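Local atomic coordinates of ribokinase (Arabidopsis thaliana, PDB entry 6ILS), a protein that phosphorylates ribose at O-5, using ATP and a divalent metal ion, to give D-ribose 5-phosphate for nucleotide and amino acid synthesis or the pentose phosphate pathway. Residues Pro163-Val168 / Ile183-Pro188; Ile175-Leu180 / His215-Lys220. All coordinates share one frame; numbering follows the deposited sequence.

Contact 1 of 2, residues Pro163-Val168 / Ile183-Pro188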
loop_
_atom_site.group_PDB
_atom_site.type_symbol
_atom_site.label_atom_id
_atom_site.label_comp_id
_atom_site.label_asym_id
_atom_site.label_seq_id
_atom_site.Cartn_x
_atom_site.Cartn_y
_atom_site.Cartn_z
ATOM N N PRO B 163 10.121 34.646 -2.177
ATOM C CA PRO B 163 8.694 34.367 -2.426
ATOM C C PRO B 163 8.199 33.015 -1.890
ATOM O O PRO B 163 8.898 32.009 -1.985
ATOM C CB PRO B 163 8.586 34.412 -3.949
ATOM C CG PRO B 163 9.971 34.207 -4.445
ATOM C CD PRO B 163 10.904 34.717 -3.419
ATOM N N VAL B 164 7.001 33.012 -1.324
ATOM C CA VAL B 164 6.381 31.801 -0.809
ATOM C C VAL B 164 5.086 31.531 -1.531
ATOM O O VAL B 164 4.198 32.396 -1.576
ATOM C CB VAL B 164 6.091 31.908 0.704
ATOM C CG1 VAL B 164 5.443 30.628 1.216
ATOM C CG2 VAL B 164 7.367 32.204 1.456
ATOM N N ILE B 165 4.973 30.333 -2.095
ATOM C CA ILE B 165 3.767 29.907 -2.789
ATOM C C ILE B 165 3.048 28.836 -1.994
ATOM O O ILE B 165 3.650 27.830 -1.601
ATOM C CB ILE B 165 4.102 29.351 -4.222
ATOM C CG1 ILE B 165 4.852 30.410 -5.032
ATOM C CG2 ILE B 165 2.825 28.882 -4.911
ATOM C CD1 ILE B 165 5.256 29.958 -6.439
ATOM N N LEU B 166 1.763 29.050 -1.755
ATOM C CA LEU B 166 0.938 28.071 -1.094
ATOM C C LEU B 166 -0.067 27.489 -2.074
ATOM O O LEU B 166 -0.979 28.173 -2.554
ATOM C CB LEU B 166 0.217 28.684 0.122
ATOM C CG LEU B 166 -0.823 27.786 0.781
ATOM C CD1 LEU B 166 -0.182 26.560 1.467
ATOM C CD2 LEU B 166 -1.657 28.593 1.807
ATOM N N ASP B 167 0.131 26.214 -2.380
ATOM C CA ASP B 167 -0.802 25.444 -3.180
ATOM C C ASP B 167 -1.911 25.058 -2.232
ATOM O O ASP B 167 -1.640 24.634 -1.102
ATOM C CB ASP B 167 -0.084 24.234 -3.807
ATOM C CG ASP B 167 -1.029 23.226 -4.436
ATOM O OD1 ASP B 167 -2.184 23.566 -4.747
ATOM O OD2 ASP B 167 -0.603 22.058 -4.613
ATOM N N VAL B 168 -3.154 25.230 -2.661
ATOM C CA VAL B 168 -4.284 25.039 -1.759
ATOM C C VAL B 168 -4.668 23.573 -1.749
ATOM O O VAL B 168 -5.444 23.122 -0.908
ATOM C CB VAL B 168 -5.477 25.953 -2.156
ATOM C CG1 VAL B 168 -6.647 25.776 -1.208
ATOM C CG2 VAL B 168 -5.033 27.381 -2.110
ATOM N N ILE B 183 2.185 34.348 3.167
ATOM C CA ILE B 183 2.606 33.859 1.852
ATOM C C ILE B 183 2.566 34.986 0.822
ATOM O O ILE B 183 2.027 36.067 1.092
ATOM C CB ILE B 183 1.725 32.697 1.393
ATOM C CG1 ILE B 183 0.282 33.182 1.202
ATOM C CG2 ILE B 183 1.836 31.531 2.382
ATOM C CD1 ILE B 183 -0.653 32.165 0.639
ATOM N N ASP B 184 3.144 34.746 -0.354
ATOM C CA ASP B 184 3.161 35.757 -1.410
ATOM C C ASP B 184 2.180 35.400 -2.521
ATOM O O ASP B 184 1.473 36.256 -3.052
ATOM C CB ASP B 184 4.571 35.913 -1.980
ATOM C CG ASP B 184 5.568 36.428 -0.949
ATOM O OD1 ASP B 184 5.574 37.651 -0.693
ATOM O OD2 ASP B 184 6.349 35.623 -0.395
ATOM N N ILE B 185 2.129 34.121 -2.872
ATOM C CA ILE B 185 1.247 33.685 -3.938
ATOM C C ILE B 185 0.384 32.544 -3.457
ATOM O O ILE B 185 0.894 31.555 -2.939
ATOM C CB ILE B 185 2.051 33.232 -5.180
ATOM C CG1 ILE B 185 2.921 34.378 -5.687
ATOM C CG2 ILE B 185 1.107 32.709 -6.254
ATOM C CD1 ILE B 185 3.845 34.006 -6.841
ATOM N N LEU B 186 -0.925 32.681 -3.625
ATOM C CA LEU B 186 -1.867 31.623 -3.328
ATOM C C LEU B 186 -2.200 30.909 -4.637
ATOM O O LEU B 186 -2.475 31.575 -5.644
ATOM C CB LEU B 186 -3.144 32.190 -2.680
ATOM C CG LEU B 186 -4.163 31.160 -2.195
ATOM C CD1 LEU B 186 -3.631 30.437 -0.961
ATOM C CD2 LEU B 186 -5.516 31.824 -1.881
ATOM N N SER B 187 -2.173 29.579 -4.654
ATOM C CA SER B 187 -2.506 28.877 -5.898
ATOM C C SER B 187 -3.608 27.826 -5.730
ATOM O O SER B 187 -3.337 26.658 -5.448
ATOM C CB SER B 187 -1.238 28.236 -6.505
ATOM O OG SER B 187 -1.484 27.775 -7.839
ATOM N N PRO B 188 -4.873 28.247 -5.905
ATOM C CA PRO B 188 -6.025 27.355 -5.865
ATOM C C PRO B 188 -6.501 26.966 -7.250
ATOM O O PRO B 188 -6.265 27.716 -8.199
ATOM C CB PRO B 188 -7.093 28.214 -5.199
ATOM C CG PRO B 188 -6.818 29.572 -5.783
ATOM C CD PRO B 188 -5.295 29.661 -5.940
#
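Leu166 and Val164 lie against Ile183, and Leu166 also against Leu186, in a parallel beta-alpha-beta crossover whose two strands are neighbours in the central sheet of the PfkB kinase fold. Leu166 N donates to Ile185 O at 2.9 Å, and Leu166 O receives Ser187 N. With its CG anti to N (chi1 172°), the leucine lies alongside Leu186, CD2 3.9 Å from Leu186 CD1, while Leu166 CB meets Ile183 CD1 at 3.6 Å. Ile185 has the branched CB common in strands; Ile185 CB lies 4.0 Å from Ile165 CG1, and helix 257-270 covers this face, Ala266 on Ile165 and Met269 on Ile185. Asp167 shares that face, and its OD1 takes Gly169 N and a salt bridge from Lys225, close to the bound ATP.

Val164 O accepts both Asp184 N (2.9 Å) and Ile185 N (3.0 Å). Asp184 OD2, through its anti lone pair, also takes Val164 N at 2.8 Å. With an alanine here the acceptor is gone, which would probably leave Val164 N without its mate. At the other end, Val168 N reaches Ser187 O at 3.1 Å from above the carbonyl plane, 50° out of it.

Contact 2 of 2, residues Ile175-Leu180 / His215-Lys220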
loop_
_atom_site.group_PDB
_atom_site.type_symbol
_atom_site.label_atom_id
_atom_site.label_comp_id
_atom_site.label_asym_id
_atom_site.label_seq_id
_atom_site.Cartn_x
_atom_site.Cartn_y
_atom_site.Cartn_z
ATOM N N ILE B 175 -8.350 27.947 5.381
ATOM C CA ILE B 175 -6.960 28.335 5.554
ATOM C C ILE B 175 -6.848 29.398 6.642
ATOM O O ILE B 175 -7.532 30.416 6.587
ATOM C CB ILE B 175 -6.349 28.892 4.253
ATOM C CG1 ILE B 175 -6.605 27.940 3.078
ATOM C CG2 ILE B 175 -4.865 29.177 4.451
ATOM C CD1 ILE B 175 -6.185 28.517 1.732
ATOM N N PRO B 176 -5.981 29.168 7.632
ATOM C CA PRO B 176 -5.770 30.156 8.694
ATOM C C PRO B 176 -5.264 31.474 8.131
ATOM O O PRO B 176 -4.368 31.470 7.291
ATOM C CB PRO B 176 -4.697 29.508 9.571
ATOM C CG PRO B 176 -4.771 28.049 9.260
ATOM C CD PRO B 176 -5.159 27.960 7.826
ATOM N N ASN B 177 -5.817 32.590 8.592
ATOM C CA ASN B 177 -5.431 33.892 8.054
ATOM C C ASN B 177 -4.002 34.223 8.360
ATOM O O ASN B 177 -3.359 34.987 7.645
ATOM C CB ASN B 177 -6.346 34.986 8.609
ATOM C CG ASN B 177 -7.722 34.911 8.026
ATOM O OD1 ASN B 177 -7.880 34.910 6.807
ATOM N ND2 ASN B 177 -8.728 34.803 8.881
ATOM N N GLU B 178 -3.511 33.647 9.446
ATOM C CA GLU B 178 -2.130 33.793 9.823
ATOM C C GLU B 178 -1.258 33.228 8.701
ATOM O O GLU B 178 -0.174 33.734 8.420
ATOM C CB GLU B 178 -1.880 33.071 11.144
ATOM C CG GLU B 178 -0.525 33.304 11.721
ATOM C CD GLU B 178 -0.360 32.586 13.031
ATOM O OE1 GLU B 178 -1.255 31.778 13.375
ATOM O OE2 GLU B 178 0.659 32.824 13.715
ATOM N N LEU B 179 -1.760 32.192 8.040
ATOM C CA LEU B 179 -0.998 31.583 6.951
ATOM C C LEU B 179 -1.111 32.442 5.693
ATOM O O LEU B 179 -0.099 32.786 5.081
ATOM C CB LEU B 179 -1.477 30.153 6.694
ATOM C CG LEU B 179 -0.722 29.395 5.584
ATOM C CD1 LEU B 179 0.785 29.451 5.795
ATOM C CD2 LEU B 179 -1.219 27.960 5.491
ATOM N N LEU B 180 -2.341 32.780 5.310
ATOM C CA LEU B 180 -2.584 33.673 4.171
ATOM C C LEU B 180 -1.779 34.975 4.261
ATOM O O LEU B 180 -1.252 35.461 3.257
ATOM C CB LEU B 180 -4.083 33.983 4.049
ATOM C CG LEU B 180 -4.999 32.797 3.756
ATOM C CD1 LEU B 180 -6.469 33.188 3.825
ATOM C CD2 LEU B 180 -4.682 32.174 2.390
ATOM N N HIS B 215 -7.712 39.013 -2.223
ATOM C CA HIS B 215 -6.895 40.206 -2.023
ATOM C C HIS B 215 -7.240 40.868 -0.674
ATOM O O HIS B 215 -6.400 41.529 -0.059
ATOM C CB HIS B 215 -7.110 41.215 -3.151
ATOM C CG HIS B 215 -6.503 40.825 -4.468
ATOM N ND1 HIS B 215 -5.379 40.026 -4.577
ATOM C CD2 HIS B 215 -6.851 41.152 -5.737
ATOM C CE1 HIS B 215 -5.075 39.870 -5.852
ATOM N NE2 HIS B 215 -5.952 40.543 -6.579
ATOM N N LYS B 216 -8.492 40.703 -0.241
ATOM C CA LYS B 216 -8.956 41.276 1.029
ATOM C C LYS B 216 -8.436 40.445 2.192
ATOM O O LYS B 216 -8.111 40.980 3.251
ATOM C CB LYS B 216 -10.487 41.367 1.073
ATOM C CG LYS B 216 -11.086 42.400 0.125
ATOM C CD LYS B 216 -12.616 42.334 0.117
ATOM C CE LYS B 216 -13.229 43.383 -0.811
ATOM N NZ LYS B 216 -14.717 43.254 -0.902
ATOM N N LEU B 217 -8.334 39.135 1.986
ATOM C CA LEU B 217 -7.730 38.269 2.992
ATOM C C LEU B 217 -6.206 38.457 3.071
ATOM O O LEU B 217 -5.535 37.677 3.726
ATOM C CB LEU B 217 -8.055 36.795 2.712
ATOM C CG LEU B 217 -9.507 36.322 2.538
ATOM C CD1 LEU B 217 -9.609 35.113 1.620
ATOM C CD2 LEU B 217 -10.067 35.927 3.839
ATOM N N GLY B 218 -5.657 39.471 2.400
ATOM C CA GLY B 218 -4.230 39.773 2.490
ATOM C C GLY B 218 -3.289 39.181 1.430
ATOM O O GLY B 218 -2.072 39.358 1.498
ATOM N N VAL B 219 -3.827 38.486 0.435
ATOM C CA VAL B 219 -2.950 37.861 -0.561
ATOM C C VAL B 219 -2.851 38.701 -1.835
ATOM O O VAL B 219 -3.849 38.916 -2.514
ATOM C CB VAL B 219 -3.424 36.454 -0.925
ATOM C CG1 VAL B 219 -2.316 35.724 -1.713
ATOM C CG2 VAL B 219 -3.791 35.679 0.321
ATOM N N LYS B 220 -1.637 39.147 -2.149
ATOM C CA LYS B 220 -1.371 40.047 -3.273
ATOM C C LYS B 220 -1.456 39.365 -4.634
ATOM O O LYS B 220 -1.813 40.001 -5.634
ATOM C CB LYS B 220 0.020 40.675 -3.136
ATOM C CG LYS B 220 0.236 41.467 -1.859
ATOM C CD LYS B 220 -0.583 42.740 -1.835
ATOM C CE LYS B 220 -0.486 43.432 -0.472
ATOM N NZ LYS B 220 -1.309 42.743 0.572
HETATM O O HOH W 1 -6.022 37.012 6.043
#
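Leu180, on the short helix 177-180, faces Leu217 and Val219 in the turn that ends helix 204-216. The turn is prepared by His215, in the helix's last residues: its ND1 donates to Val219 O at 2.8 Å, almost straight (175°) and in the ring plane. Holding the carbonyl of Val219, a histidine here ties the helix end to the chain that leaves it and fixes the rotation of its own ring.

Leu217 is the first residue to leave helical geometry. Its CB meets Leu180 CD1 at 4.1 Å, the two leucines crossing at a slant, and its CD2 lies 3.8 Å from Asn177 OD1, the two side chains nearly at right angles. A water joins the polar atoms beside them, donating to Asn177 OD1 at 2.9 Å and to Leu217 O at 2.5 Å, short enough that its exact length is doubtful. An asparagine suits this solvent-facing position, since its amide oxygen can accept from the water.

Gly218 is the C-prime residue of a Schellman motif, in which Val219 N reaches back to Cys214 O. With phi at 94° a side chain would collide with the carbonyl oxygen of Leu217, so glycine fits; its N makes a weak bond to His215 O.

Val219 returns to a buried, extended course toward strand 221-225. Its CG2 lies 4.1 Å from Leu180 CB and 3.9 Å from Leu180 O. A compact branched residue suits this buried spot beside the helix.

In the fold
After the N-terminal strands and helices the chain lays down strand 164-170, then helix 177-180 and strand 185-187, and contact 1 closes this short loop by pairing the two strands. It then runs through helices 190-197 and 204-216 to reach 215-220, where contact 2 closes a longer loop back onto 175-180. The two loops cross, since 175-180 lies between the strands of contact 1 and 183-188 between the halves of contact 2. They lie about 10 Å apart, centre to centre. Leu186 CB packs on Val219 CG1 at 3.8 Å and Leu166 CD2 on Leu179 CD2 at 3.8 Å, so the crossover helix and the turn after helix 204-216 both sit on one face of the central sheet.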